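Local coordinates for protein succinate-semialdehyde dehydrogenase (Streptococcus pyogenes MGAS1882, PDB 4OGD) that catalyses the oxidation of succinic semialdehyde to succinate, with NADP+ as the cofactor, at residues Ala56-Leu59 / Lys65-Glu68; Asp90-Tyr95 / Gln137-Phe142; Asp189-Val194 / Ala213-Glu218; Ala312-Gln317 / Gly363-Ile368; Pro355-Glu360 / Ile378-Asp383. One frame throughout, in Å; residues are numbered along the deposited sequence.

Contact 1 (Ala56-Leu59 / Lys65-Glu68); sequences ANIL and KYAE
Tyr66 supplies about half of the buried surface and meets Leu59 through one face of its ring. The methyl CD2 of Leu59 stands over that face in a CH-pi contact, with CD2 4.0 Å from the centroid of the Tyr66 ring and 22° off the ring normal. It is shifted toward the rim, so the ring atom closest to Leu59 CD2 is CD2 of Tyr66, at 3.7 Å. The two side chains run at about a right angle. Tyr66 turns its ring away from the backbone carbonyl (CG anti to C, chi1 -71°), which sends it toward the preceding helix. Helices 45-61 and 63-74, consecutive and joined by a short turn, pack on helix 161-173 of the Rossmann-type domain of the aldehyde dehydrogenase fold. Ile58 reaches the far end of the same ring more loosely: its CG2 lies 4.2 Å from Tyr66 OH and 4.4 Å from Tyr66 CE2. On the ring face opposite Leu59, CE of Lys65 sits 4.2 Å above the plane of Tyr66. Leu170 of helix 161-173 touches Ile58, Leu59 and Tyr66 alike, and the ring of Tyr135 meets that of Tyr66 with their planes inclined at roughly 50°.

Contact 2 (Asp90-Tyr95 / Gln137-Phe142); sequences DIADYY and QIMRVF
The segments 90-95 and 137-142 run side by side, their helix axes 9.4 Å apart at closest approach and only 3° from parallel, with Ile91 opposite Met139. They join helix 78-103 to helix 136-148, the helix that follows strand 124-128 of the Rossmann-type sheet in this aldehyde dehydrogenase. The interface is apolar and buried. The side chains of Ile91 and Met139 run antiparallel alongside each other, and CG2 of Ile91 rests 3.8 Å from CG of Met139. Farther out on the same isoleucine, CD1 lies 4.1 Å from CG of Arg140, so only the aliphatic root of the arginine takes part. Its charged end works elsewhere: NE forms a salt bridge with Glu437, NH1 a hydrogen bond with Tyr136 OH, and the guanidinium a cation-pi contact with Phe426. Gln137 OE1 hangs over the guanidinium face of Arg140, a poor direction for a hydrogen bond. Val55 and Leu59 of helix 45-61 touch Met139 as well. With CG anti to the backbone N (chi1 -170°), Met139 first heads for Ile91, then its chain folds back at the next two bonds, bringing SD and CE each 4.1 Å from Ala92 CB.

Contact 3 (Asp189-Val194 / Ala213-Glu218); sequences DQVSQV and ASIAEE
Val191 and Ile215 supply the apolar part of this contact, meeting methyl to methyl with Val191 CG1 3.7 Å from Ile215 CD1. Their side chains cross at about a right angle. Ile215 gets there by its length: the first part of the side chain runs past the other helix, and the bend at the second torsion (chi2 -64°) turns CD1 back to Val191.

The other part pairs Ser192 with Glu218 and is packing between polar residues rather than bonding. The acid's CG is anti to the backbone N (chi1 -177°), which points CG at the other helix, close to Ser192 CA, and a bend about the CB-CG bond then lays the carboxylate alongside the serine. CD of Glu218 comes to 4.1 Å from Ser192 CB, while OE2 of Glu218 stays 3.8 Å from Ser192 O. OE2 of Glu218 is hydrogen-bonded elsewhere, and Ser192 OG makes a weak bond to Tyr188 O, one turn back in its own helix. The backbone of each segment is occupied with ordinary helical bonds, none of them across the contact.

Helices 188-196 and 209-221 are successive connections of the Rossmann-type fold: the first crosses from strand 181-183 to strand 200-206, the second leads on to strand 225-229. Ile215 also packs on Val203 and Leu205 of strand 200-206 and, like Glu218, on Ile195, so the contact lies against the sheet. Elsewhere on helix 209-221 the second subunit takes over, with its Lys221 on Ala213 and its Gly220 on Ala216.

Contact 4 (Ala312-Gln317 / Gly363-Ile368); sequences ADVLDQ and GPVGEI
One branch of Val314 packs on bare backbone: CG2 lies 4.0 Å from Gly363 CA and equally 4.0 Å from Gly363 N, with no side chain between helix and loop. The glycine is almost fully extended here (phi -167°, psi -173°), and the chain turns sharply at the next residue. Pro364 is the centre of an inverse gamma turn, closed by a weak hydrogen bond of 2.9 Å from Val365 N to Gly363 O. Gly363 and Pro364 end the Glu-Ile-Phe-Gly-Pro run familiar in aldehyde dehydrogenases. The other branch of Val314 continues past the turn to the first residue of the strand, where CG1 meets Val365 CG2 at 4.0 Å. Here the two valine side chains lie alongside, pointing opposite ways. CG1 of Val314 is anti to the backbone N (chi1 168°), which splits the two methyls between the valine and the glycine. No hydrogen bond crosses; methyls pack on a methyl and on backbone, and Leu305 touches Val314 as well. Helix 308-323 thus lies over the entrance to strand 365-371, which runs in the seven-stranded mixed sheet between strands 345-348 and 268-272; Gly366 bonds by its backbone to Thr345 and Ile347, and Glu367 to Phe269.

Contact 5 (Pro355-Glu360 / Ile378-Asp383); sequences PIYYQE and IEVAND
Tyr358 and Asp383 meet hydroxyl to carboxylate, in a short hydrogen bond from Tyr358 OH to Asp383 OD2 of 2.6 Å. The donor comes to the syn side of OD2, 26° out of the carboxylate plane, and the ring and carboxylate planes stand 76° apart, so the carboxylate is turned well out of the plane of the phenol. Asp383 reaches across because its CG is anti to the backbone N. Its own carbonyl follows, with Asp383 O 3.4 Å from Tyr358 CE1 at the ring edge.

Tyr357 sends its ring the same way but crosses the Asp383 side chain at about a right angle, ring and carboxylate planes 51° apart, and is joined to the carboxylate through water. Water 2 lies 2.7 Å from Tyr357 OH and donates to Asp383 OD2, also at 2.7 Å; OD2 is therefore gripped by both a phenol and a water, which would be expected to keep the carboxylate ionised. Water 1 donates to Tyr357 O and to Asp383 O, tying the backbones together. The two tyrosines also touch each other: CD1 of Tyr357 lies over the centre of the Tyr358 ring, 3.3 Å above its plane. At its far end Tyr357 OH rests against the fork of Val380, 3.8 Å from CG1.

Asp383 is the first residue past the end of helix 374-382, which follows strand 365-371 in the chain. Tyr369 of that strand meets the ring of Tyr357 edge to face and hydrogen-bonds its carbonyl, and Val380 packs on Tyr369 and Val371. Helix and loop thus sit over that strand, with Ala381 on strand 235-238.

In the fold
Contacts 1 and 2 belong together: both are buried, and they touch, Leu59 CD1 lying 3.8 Å from Met139 CE, so helices 45-61, 63-74, 78-103 and 136-148 form one packed cluster. Contact 3, farther from the centre than contact 2 and partly buried, joins two helices on the Rossmann-type sheet close to the second subunit and mixes apolar with polar packing. Contacts 4 and 5 lie on the opposite side of the chain's centre from contact 2, and their segments alternate along the chain. Gln317 of 312-317 probably hydrogen-bonds Glu360 O and Gln359 OE1 of 355-360. Contact 4 has only methyl and backbone packing, no hydrogen bond; contact 5, less buried, relies on hydrogen bonds and bridging waters.

Contact 1 (Ala56-Leu59 / Lys65-Glu68)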
# COMPACT_ATOMS: atom_id res chain seq x y z
N ALA A 56 -9.93 20.08 17.52
CA ALA A 56 -11.10 19.46 18.15
C ALA A 56 -11.87 20.48 18.99
O ALA A 56 -13.10 20.52 18.97
CB ALA A 56 -10.67 18.27 19.00
N ASN A 57 -11.13 21.31 19.73
CA ASN A 57 -11.73 22.34 20.58
C ASN A 57 -12.56 23.35 19.79
O ASN A 57 -13.67 23.71 20.19
CB ASN A 57 -10.61 23.06 21.34
CG ASN A 57 -11.11 23.88 22.51
OD1 ASN A 57 -10.77 25.05 22.65
ND2 ASN A 57 -11.91 23.26 23.37
N ILE A 58 -12.02 23.81 18.67
CA ILE A 58 -12.73 24.77 17.83
C ILE A 58 -13.94 24.12 17.16
O ILE A 58 -14.98 24.75 16.99
CB ILE A 58 -11.80 25.40 16.78
CG1 ILE A 58 -10.72 26.22 17.48
CG2 ILE A 58 -12.60 26.28 15.81
CD1 ILE A 58 -9.57 26.60 16.55
N LEU A 59 -13.80 22.85 16.77
CA LEU A 59 -14.94 22.10 16.24
C LEU A 59 -16.07 22.00 17.27
O LEU A 59 -17.25 22.16 16.92
CB LEU A 59 -14.51 20.72 15.76
CG LEU A 59 -13.82 20.70 14.40
CD1 LEU A 59 -13.27 19.31 14.12
CD2 LEU A 59 -14.78 21.13 13.28
N LYS A 65 -21.77 25.84 13.23
CA LYS A 65 -21.22 26.53 12.06
C LYS A 65 -20.71 25.51 11.03
O LYS A 65 -21.03 25.60 9.85
CB LYS A 65 -20.08 27.49 12.45
CG LYS A 65 -19.20 27.93 11.27
CD LYS A 65 -17.93 28.68 11.73
CE LYS A 65 -16.92 28.83 10.60
NZ LYS A 65 -15.77 29.69 11.00
N TYR A 66 -19.92 24.55 11.49
CA TYR A 66 -19.36 23.56 10.57
C TYR A 66 -20.42 22.61 10.05
O TYR A 66 -20.40 22.21 8.88
CB TYR A 66 -18.20 22.82 11.24
CG TYR A 66 -17.00 23.70 11.39
CD1 TYR A 66 -16.19 24.00 10.30
CD2 TYR A 66 -16.68 24.27 12.62
CE1 TYR A 66 -15.09 24.82 10.43
CE2 TYR A 66 -15.59 25.10 12.76
CZ TYR A 66 -14.79 25.37 11.66
OH TYR A 66 -13.70 26.20 11.79
N ALA A 67 -21.37 22.24 10.92
CA ALA A 67 -22.48 21.39 10.50
C ALA A 67 -23.27 22.06 9.38
O ALA A 67 -23.60 21.43 8.38
CB ALA A 67 -23.38 21.08 11.68
N GLU A 68 -23.59 23.34 9.55
CA GLU A 68 -24.37 24.04 8.53
C GLU A 68 -23.61 24.18 7.20
O GLU A 68 -24.22 24.12 6.12
CB GLU A 68 -24.86 25.41 9.02
CG GLU A 68 -25.68 26.14 7.96
CD GLU A 68 -26.39 27.38 8.48
OE1 GLU A 68 -26.30 27.67 9.69
OE2 GLU A 68 -27.05 28.05 7.66

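Contact 2 (Asp90-Tyr95 / Gln137-Phe142)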
# COMPACT_ATOMS: atom_id res chain seq x y z
N ASP A 90 -13.62 13.65 17.94
CA ASP A 90 -13.05 12.45 18.56
C ASP A 90 -11.82 11.89 17.84
O ASP A 90 -10.88 11.42 18.48
CB ASP A 90 -14.12 11.36 18.72
CG ASP A 90 -15.18 11.74 19.74
OD1 ASP A 90 -14.93 12.66 20.57
OD2 ASP A 90 -16.26 11.12 19.72
N ILE A 91 -11.83 11.95 16.51
CA ILE A 91 -10.68 11.48 15.73
C ILE A 91 -9.43 12.32 15.99
O ILE A 91 -8.34 11.79 16.19
CB ILE A 91 -11.01 11.43 14.22
CG1 ILE A 91 -12.07 10.37 13.95
CG2 ILE A 91 -9.76 11.12 13.42
CD1 ILE A 91 -12.65 10.41 12.53
N ALA A 92 -9.60 13.64 16.00
CA ALA A 92 -8.50 14.58 16.28
C ALA A 92 -7.94 14.33 17.68
O ALA A 92 -6.72 14.19 17.86
CB ALA A 92 -9.00 16.01 16.16
N ASP A 93 -8.82 14.26 18.68
CA ASP A 93 -8.36 14.00 20.04
C ASP A 93 -7.67 12.64 20.14
O ASP A 93 -6.66 12.51 20.82
CB ASP A 93 -9.51 14.09 21.05
CG ASP A 93 -9.87 15.53 21.43
OD1 ASP A 93 -8.98 16.42 21.39
OD2 ASP A 93 -11.05 15.75 21.77
N TYR A 94 -8.22 11.64 19.46
CA TYR A 94 -7.64 10.30 19.46
C TYR A 94 -6.18 10.31 19.00
O TYR A 94 -5.30 9.82 19.70
CB TYR A 94 -8.47 9.38 18.56
CG TYR A 94 -7.95 7.96 18.37
CD1 TYR A 94 -7.28 7.60 17.21
CD2 TYR A 94 -8.18 6.97 19.32
CE1 TYR A 94 -6.82 6.31 17.01
CE2 TYR A 94 -7.73 5.68 19.14
CZ TYR A 94 -7.06 5.35 17.98
OH TYR A 94 -6.62 4.06 17.81
N TYR A 95 -5.91 10.87 17.83
CA TYR A 95 -4.55 10.81 17.30
C TYR A 95 -3.57 11.68 18.09
O TYR A 95 -2.40 11.35 18.23
CB TYR A 95 -4.53 11.11 15.80
CG TYR A 95 -4.94 9.90 15.00
CD1 TYR A 95 -4.13 8.77 14.96
CD2 TYR A 95 -6.15 9.87 14.31
CE1 TYR A 95 -4.49 7.65 14.25
CE2 TYR A 95 -6.53 8.75 13.60
CZ TYR A 95 -5.70 7.64 13.57
OH TYR A 95 -6.05 6.51 12.87
N GLN A 137 -14.14 12.55 6.18
CA GLN A 137 -13.17 11.93 5.27
C GLN A 137 -11.84 12.70 5.25
O GLN A 137 -10.79 12.10 5.01
CB GLN A 137 -13.70 11.76 3.84
CG GLN A 137 -15.03 11.03 3.70
CD GLN A 137 -15.04 9.62 4.25
OE1 GLN A 137 -14.00 9.01 4.50
NE2 GLN A 137 -16.24 9.08 4.42
N ILE A 138 -11.86 14.00 5.50
CA ILE A 138 -10.60 14.73 5.66
C ILE A 138 -9.93 14.35 6.97
O ILE A 138 -8.74 14.03 7.00
CB ILE A 138 -10.78 16.26 5.65
CG1 ILE A 138 -11.46 16.74 4.36
CG2 ILE A 138 -9.42 16.94 5.77
CD1 ILE A 138 -11.83 18.23 4.41
N MET A 139 -10.69 14.38 8.05
CA MET A 139 -10.10 14.19 9.37
C MET A 139 -9.45 12.82 9.51
O MET A 139 -8.42 12.68 10.18
CB MET A 139 -11.15 14.42 10.48
CG MET A 139 -10.53 14.48 11.89
SD MET A 139 -9.43 15.89 12.08
CE MET A 139 -10.64 17.13 12.52
N ARG A 140 -10.03 11.81 8.86
CA ARG A 140 -9.50 10.45 8.92
C ARG A 140 -8.05 10.39 8.47
O ARG A 140 -7.28 9.57 8.96
CB ARG A 140 -10.33 9.47 8.08
CG ARG A 140 -11.65 9.08 8.73
CD ARG A 140 -12.20 7.72 8.28
NE ARG A 140 -11.96 7.41 6.88
CZ ARG A 140 -12.78 6.68 6.12
NH1 ARG A 140 -13.91 6.20 6.61
NH2 ARG A 140 -12.47 6.46 4.85
N VAL A 141 -7.68 11.25 7.53
CA VAL A 141 -6.31 11.25 7.03
C VAL A 141 -5.48 12.44 7.51
O VAL A 141 -4.27 12.29 7.68
CB VAL A 141 -6.24 11.14 5.49
CG1 VAL A 141 -6.79 9.80 5.06
CG2 VAL A 141 -7.01 12.26 4.81
N PHE A 142 -6.10 13.59 7.74
CA PHE A 142 -5.34 14.72 8.26
C PHE A 142 -4.78 14.44 9.66
O PHE A 142 -3.61 14.71 9.92
CB PHE A 142 -6.18 16.01 8.27
CG PHE A 142 -5.51 17.13 9.01
CD1 PHE A 142 -4.40 17.76 8.47
CD2 PHE A 142 -5.96 17.52 10.26
CE1 PHE A 142 -3.75 18.78 9.16
CE2 PHE A 142 -5.32 18.54 10.96
CZ PHE A 142 -4.23 19.17 10.41

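Contact 3 (Asp189-Val194 / Ala213-Glu218)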
# COMPACT_ATOMS: atom_id res chain seq x y z
N ASP A 189 -6.05 18.13 -14.35
CA ASP A 189 -4.72 18.19 -14.93
C ASP A 189 -3.70 18.66 -13.90
O ASP A 189 -2.58 18.17 -13.87
CB ASP A 189 -4.70 19.09 -16.17
CG ASP A 189 -5.50 18.51 -17.32
OD1 ASP A 189 -5.47 17.28 -17.50
OD2 ASP A 189 -6.16 19.30 -18.03
N GLN A 190 -4.11 19.60 -13.05
CA GLN A 190 -3.25 20.05 -11.97
C GLN A 190 -3.06 18.94 -10.94
O GLN A 190 -1.97 18.82 -10.36
CB GLN A 190 -3.81 21.32 -11.31
CG GLN A 190 -3.60 22.57 -12.16
CD GLN A 190 -4.31 23.79 -11.61
OE1 GLN A 190 -5.51 23.74 -11.31
NE2 GLN A 190 -3.59 24.90 -11.48
N VAL A 191 -4.09 18.13 -10.72
CA VAL A 191 -3.97 16.99 -9.81
C VAL A 191 -2.88 16.05 -10.32
O VAL A 191 -2.05 15.58 -9.54
CB VAL A 191 -5.29 16.22 -9.66
CG1 VAL A 191 -5.07 14.93 -8.88
CG2 VAL A 191 -6.33 17.07 -8.95
N SER A 192 -2.86 15.80 -11.63
CA SER A 192 -1.83 14.93 -12.20
C SER A 192 -0.43 15.48 -11.96
O SER A 192 0.50 14.72 -11.68
CB SER A 192 -2.07 14.74 -13.70
OG SER A 192 -3.31 14.12 -13.92
N GLN A 193 -0.28 16.80 -12.06
CA GLN A 193 0.99 17.44 -11.78
C GLN A 193 1.40 17.28 -10.32
O GLN A 193 2.57 17.06 -10.02
CB GLN A 193 0.92 18.93 -12.13
CG GLN A 193 0.71 19.23 -13.59
CD GLN A 193 0.48 20.72 -13.83
OE1 GLN A 193 -0.62 21.14 -14.20
NE2 GLN A 193 1.51 21.52 -13.61
N VAL A 194 0.43 17.39 -9.42
CA VAL A 194 0.69 17.20 -8.00
C VAL A 194 1.23 15.79 -7.74
O VAL A 194 2.22 15.60 -7.04
CB VAL A 194 -0.56 17.51 -7.13
CG1 VAL A 194 -0.32 17.13 -5.67
CG2 VAL A 194 -0.92 19.00 -7.23
N ALA A 213 -9.48 4.65 -9.68
CA ALA A 213 -8.65 4.06 -10.72
C ALA A 213 -7.81 5.11 -11.44
O ALA A 213 -6.64 4.89 -11.73
CB ALA A 213 -9.50 3.28 -11.71
N SER A 214 -8.42 6.27 -11.71
CA SER A 214 -7.70 7.36 -12.38
C SER A 214 -6.51 7.83 -11.55
O SER A 214 -5.40 7.98 -12.06
CB SER A 214 -8.66 8.52 -12.64
OG SER A 214 -7.97 9.68 -13.06
N ILE A 215 -6.75 8.05 -10.27
CA ILE A 215 -5.72 8.55 -9.37
C ILE A 215 -4.65 7.48 -9.11
O ILE A 215 -3.45 7.78 -9.11
CB ILE A 215 -6.38 9.05 -8.06
CG1 ILE A 215 -7.18 10.33 -8.33
CG2 ILE A 215 -5.35 9.30 -7.00
CD1 ILE A 215 -6.32 11.49 -8.76
N ALA A 216 -5.06 6.23 -8.92
CA ALA A 216 -4.10 5.17 -8.62
C ALA A 216 -3.23 4.87 -9.83
O ALA A 216 -2.04 4.53 -9.69
CB ALA A 216 -4.82 3.91 -8.13
N GLU A 217 -3.81 4.98 -11.02
CA GLU A 217 -3.03 4.81 -12.25
C GLU A 217 -1.93 5.86 -12.35
O GLU A 217 -0.77 5.54 -12.65
CB GLU A 217 -3.95 4.86 -13.48
CG GLU A 217 -3.25 4.70 -14.82
CD GLU A 217 -4.18 4.86 -16.00
OE1 GLU A 217 -5.41 4.83 -15.81
OE2 GLU A 217 -3.67 5.03 -17.13
N GLU A 218 -2.28 7.12 -12.08
CA GLU A 218 -1.32 8.22 -12.14
C GLU A 218 -0.26 8.08 -11.03
O GLU A 218 0.92 8.34 -11.24
CB GLU A 218 -2.05 9.57 -12.04
CG GLU A 218 -1.15 10.79 -12.17
CD GLU A 218 -0.54 10.96 -13.55
OE1 GLU A 218 -1.18 10.55 -14.55
OE2 GLU A 218 0.58 11.51 -13.64

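Contact 4 (Ala312-Gln317 / Gly363-Ile368)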
# COMPACT_ATOMS: atom_id res chain seq x y z
N ALA A 312 -30.31 12.20 -10.90
CA ALA A 312 -30.52 11.60 -12.21
C ALA A 312 -29.95 10.20 -12.28
O ALA A 312 -30.61 9.27 -12.76
CB ALA A 312 -29.93 12.48 -13.30
N ASP A 313 -28.72 10.04 -11.80
CA ASP A 313 -28.05 8.75 -11.81
C ASP A 313 -28.81 7.69 -11.01
O ASP A 313 -28.96 6.55 -11.45
CB ASP A 313 -26.61 8.88 -11.29
CG ASP A 313 -25.72 9.67 -12.23
OD1 ASP A 313 -26.11 9.90 -13.39
OD2 ASP A 313 -24.61 10.04 -11.80
N VAL A 314 -29.29 8.07 -9.82
CA VAL A 314 -30.06 7.14 -9.00
C VAL A 314 -31.38 6.76 -9.67
O VAL A 314 -31.75 5.59 -9.68
CB VAL A 314 -30.31 7.69 -7.57
CG1 VAL A 314 -31.34 6.84 -6.84
CG2 VAL A 314 -29.01 7.71 -6.78
N LEU A 315 -32.07 7.74 -10.23
CA LEU A 315 -33.33 7.46 -10.92
C LEU A 315 -33.10 6.54 -12.12
O LEU A 315 -33.88 5.62 -12.36
CB LEU A 315 -34.02 8.75 -11.36
CG LEU A 315 -34.57 9.63 -10.24
CD1 LEU A 315 -35.12 10.94 -10.80
CD2 LEU A 315 -35.61 8.91 -9.41
N ASP A 316 -32.01 6.78 -12.85
CA ASP A 316 -31.66 5.93 -13.99
C ASP A 316 -31.35 4.50 -13.55
O ASP A 316 -31.67 3.55 -14.27
CB ASP A 316 -30.48 6.49 -14.77
CG ASP A 316 -30.84 7.74 -15.56
OD1 ASP A 316 -32.04 8.03 -15.70
OD2 ASP A 316 -29.91 8.42 -16.04
N GLN A 317 -30.73 4.33 -12.38
CA GLN A 317 -30.43 2.99 -11.90
C GLN A 317 -31.68 2.22 -11.51
O GLN A 317 -31.78 1.01 -11.76
CB GLN A 317 -29.47 3.02 -10.71
CG GLN A 317 -28.04 3.30 -11.11
CD GLN A 317 -27.12 3.36 -9.91
OE1 GLN A 317 -27.35 4.14 -8.98
NE2 GLN A 317 -26.09 2.53 -9.90
N GLY A 363 -28.03 6.03 -3.26
CA GLY A 363 -29.26 6.74 -2.93
C GLY A 363 -30.16 5.86 -2.10
O GLY A 363 -29.77 4.76 -1.70
N PRO A 364 -31.39 6.33 -1.83
CA PRO A 364 -32.28 5.67 -0.87
C PRO A 364 -33.04 4.51 -1.47
O PRO A 364 -34.27 4.52 -1.48
CB PRO A 364 -33.25 6.79 -0.50
CG PRO A 364 -33.31 7.65 -1.72
CD PRO A 364 -31.93 7.61 -2.31
N VAL A 365 -32.32 3.51 -1.97
CA VAL A 365 -32.93 2.40 -2.66
C VAL A 365 -32.67 1.09 -1.94
O VAL A 365 -31.55 0.56 -1.98
CB VAL A 365 -32.43 2.29 -4.12
CG1 VAL A 365 -33.13 1.15 -4.84
CG2 VAL A 365 -32.66 3.61 -4.86
N GLY A 366 -33.69 0.56 -1.29
CA GLY A 366 -33.57 -0.74 -0.64
C GLY A 366 -33.60 -1.83 -1.69
O GLY A 366 -34.29 -1.71 -2.71
N GLU A 367 -32.82 -2.89 -1.48
CA GLU A 367 -32.79 -4.03 -2.40
C GLU A 367 -32.92 -5.30 -1.60
O GLU A 367 -32.16 -5.52 -0.66
CB GLU A 367 -31.48 -4.04 -3.19
CG GLU A 367 -31.19 -2.75 -3.93
CD GLU A 367 -29.72 -2.62 -4.28
OE1 GLU A 367 -29.09 -3.65 -4.57
OE2 GLU A 367 -29.20 -1.48 -4.23
N ILE A 368 -33.89 -6.15 -1.96
CA ILE A 368 -34.07 -7.39 -1.23
C ILE A 368 -33.67 -8.58 -2.09
O ILE A 368 -34.24 -8.80 -3.16
CB ILE A 368 -35.53 -7.54 -0.73
CG1 ILE A 368 -35.93 -6.32 0.10
CG2 ILE A 368 -35.64 -8.78 0.12
CD1 ILE A 368 -37.43 -6.27 0.43

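Contact 5 (Pro355-Glu360 / Ile378-Asp383)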
# COMPACT_ATOMS: atom_id res chain seq x y z
N PRO A 355 -28.15 -5.80 -14.59
CA PRO A 355 -26.94 -5.05 -14.24
C PRO A 355 -26.95 -4.56 -12.80
O PRO A 355 -25.89 -4.54 -12.15
CB PRO A 355 -26.99 -3.86 -15.19
CG PRO A 355 -27.76 -4.35 -16.37
CD PRO A 355 -28.80 -5.28 -15.81
N ILE A 356 -28.12 -4.20 -12.29
CA ILE A 356 -28.24 -3.66 -10.94
C ILE A 356 -27.93 -4.71 -9.84
O ILE A 356 -27.59 -4.36 -8.71
CB ILE A 356 -29.61 -2.93 -10.76
CG1 ILE A 356 -29.69 -1.74 -11.71
CG2 ILE A 356 -29.83 -2.47 -9.32
CD1 ILE A 356 -28.56 -0.71 -11.51
N TYR A 357 -27.99 -6.00 -10.19
CA TYR A 357 -27.60 -7.07 -9.26
C TYR A 357 -26.21 -6.80 -8.69
O TYR A 357 -25.93 -7.13 -7.53
CB TYR A 357 -27.60 -8.42 -9.98
CG TYR A 357 -27.52 -9.65 -9.08
CD1 TYR A 357 -26.30 -10.14 -8.63
CD2 TYR A 357 -28.68 -10.33 -8.72
CE1 TYR A 357 -26.23 -11.27 -7.82
CE2 TYR A 357 -28.62 -11.46 -7.92
CZ TYR A 357 -27.40 -11.92 -7.47
OH TYR A 357 -27.37 -13.06 -6.67
N TYR A 358 -25.34 -6.19 -9.49
CA TYR A 358 -23.94 -6.00 -9.12
C TYR A 358 -23.51 -4.54 -9.00
O TYR A 358 -22.32 -4.27 -8.81
CB TYR A 358 -23.02 -6.70 -10.14
CG TYR A 358 -23.17 -8.20 -10.17
CD1 TYR A 358 -22.64 -8.98 -9.15
CD2 TYR A 358 -23.82 -8.84 -11.21
CE1 TYR A 358 -22.77 -10.36 -9.16
CE2 TYR A 358 -23.95 -10.22 -11.24
CZ TYR A 358 -23.42 -10.97 -10.22
OH TYR A 358 -23.55 -12.34 -10.24
N GLN A 359 -24.45 -3.60 -9.09
CA GLN A 359 -24.10 -2.17 -9.06
C GLN A 359 -24.44 -1.51 -7.73
O GLN A 359 -25.48 -1.79 -7.14
CB GLN A 359 -24.86 -1.41 -10.15
CG GLN A 359 -24.38 -1.67 -11.55
CD GLN A 359 -24.95 -0.69 -12.56
OE1 GLN A 359 -25.35 0.43 -12.21
NE2 GLN A 359 -24.99 -1.10 -13.82
N GLU A 360 -23.57 -0.62 -7.28
CA GLU A 360 -23.85 0.20 -6.10
C GLU A 360 -24.80 1.34 -6.46
O GLU A 360 -24.52 2.11 -7.38
CB GLU A 360 -22.55 0.78 -5.54
CG GLU A 360 -22.75 1.80 -4.43
CD GLU A 360 -21.44 2.39 -3.94
OE1 GLU A 360 -20.54 2.62 -4.78
OE2 GLU A 360 -21.31 2.61 -2.71
N ILE A 378 -24.29 -16.53 2.11
CA ILE A 378 -22.86 -16.23 2.07
C ILE A 378 -22.34 -16.15 0.64
O ILE A 378 -21.63 -15.21 0.28
CB ILE A 378 -22.07 -17.28 2.87
CG1 ILE A 378 -22.41 -17.17 4.36
CG2 ILE A 378 -20.55 -17.13 2.64
CD1 ILE A 378 -22.09 -18.40 5.16
N GLU A 379 -22.73 -17.12 -0.19
CA GLU A 379 -22.39 -17.12 -1.61
C GLU A 379 -22.82 -15.82 -2.31
O GLU A 379 -22.02 -15.20 -3.03
CB GLU A 379 -23.05 -18.31 -2.30
CG GLU A 379 -22.71 -18.47 -3.78
CD GLU A 379 -21.33 -19.05 -4.00
OE1 GLU A 379 -20.83 -19.75 -3.09
OE2 GLU A 379 -20.74 -18.83 -5.08
N VAL A 380 -24.06 -15.41 -2.09
CA VAL A 380 -24.56 -14.17 -2.68
C VAL A 380 -23.83 -12.95 -2.11
O VAL A 380 -23.41 -12.07 -2.85
CB VAL A 380 -26.09 -14.02 -2.51
CG1 VAL A 380 -26.56 -12.67 -3.00
CG2 VAL A 380 -26.80 -15.12 -3.29
N ALA A 381 -23.63 -12.94 -0.79
CA ALA A 381 -22.88 -11.85 -0.17
C ALA A 381 -21.51 -11.67 -0.81
O ALA A 381 -21.06 -10.53 -1.04
CB ALA A 381 -22.74 -12.10 1.34
N ASN A 382 -20.85 -12.78 -1.14
CA ASN A 382 -19.49 -12.73 -1.67
C ASN A 382 -19.43 -12.62 -3.18
O ASN A 382 -18.35 -12.37 -3.74
CB ASN A 382 -18.68 -13.95 -1.20
CG ASN A 382 -18.39 -13.91 0.28
OD1 ASN A 382 -18.46 -12.85 0.89
ND2 ASN A 382 -18.06 -15.06 0.86
N ASP A 383 -20.57 -12.81 -3.84
CA ASP A 383 -20.63 -12.63 -5.29
C ASP A 383 -20.79 -11.15 -5.57
O ASP A 383 -21.87 -10.67 -5.93
CB ASP A 383 -21.78 -13.44 -5.90
CG ASP A 383 -21.82 -13.36 -7.41
OD1 ASP A 383 -20.76 -13.15 -8.03
OD2 ASP A 383 -22.93 -13.52 -7.99
O HOH W 1 -24.19 -8.73 -5.74
O HOH W 2 -24.98 -14.24 -6.44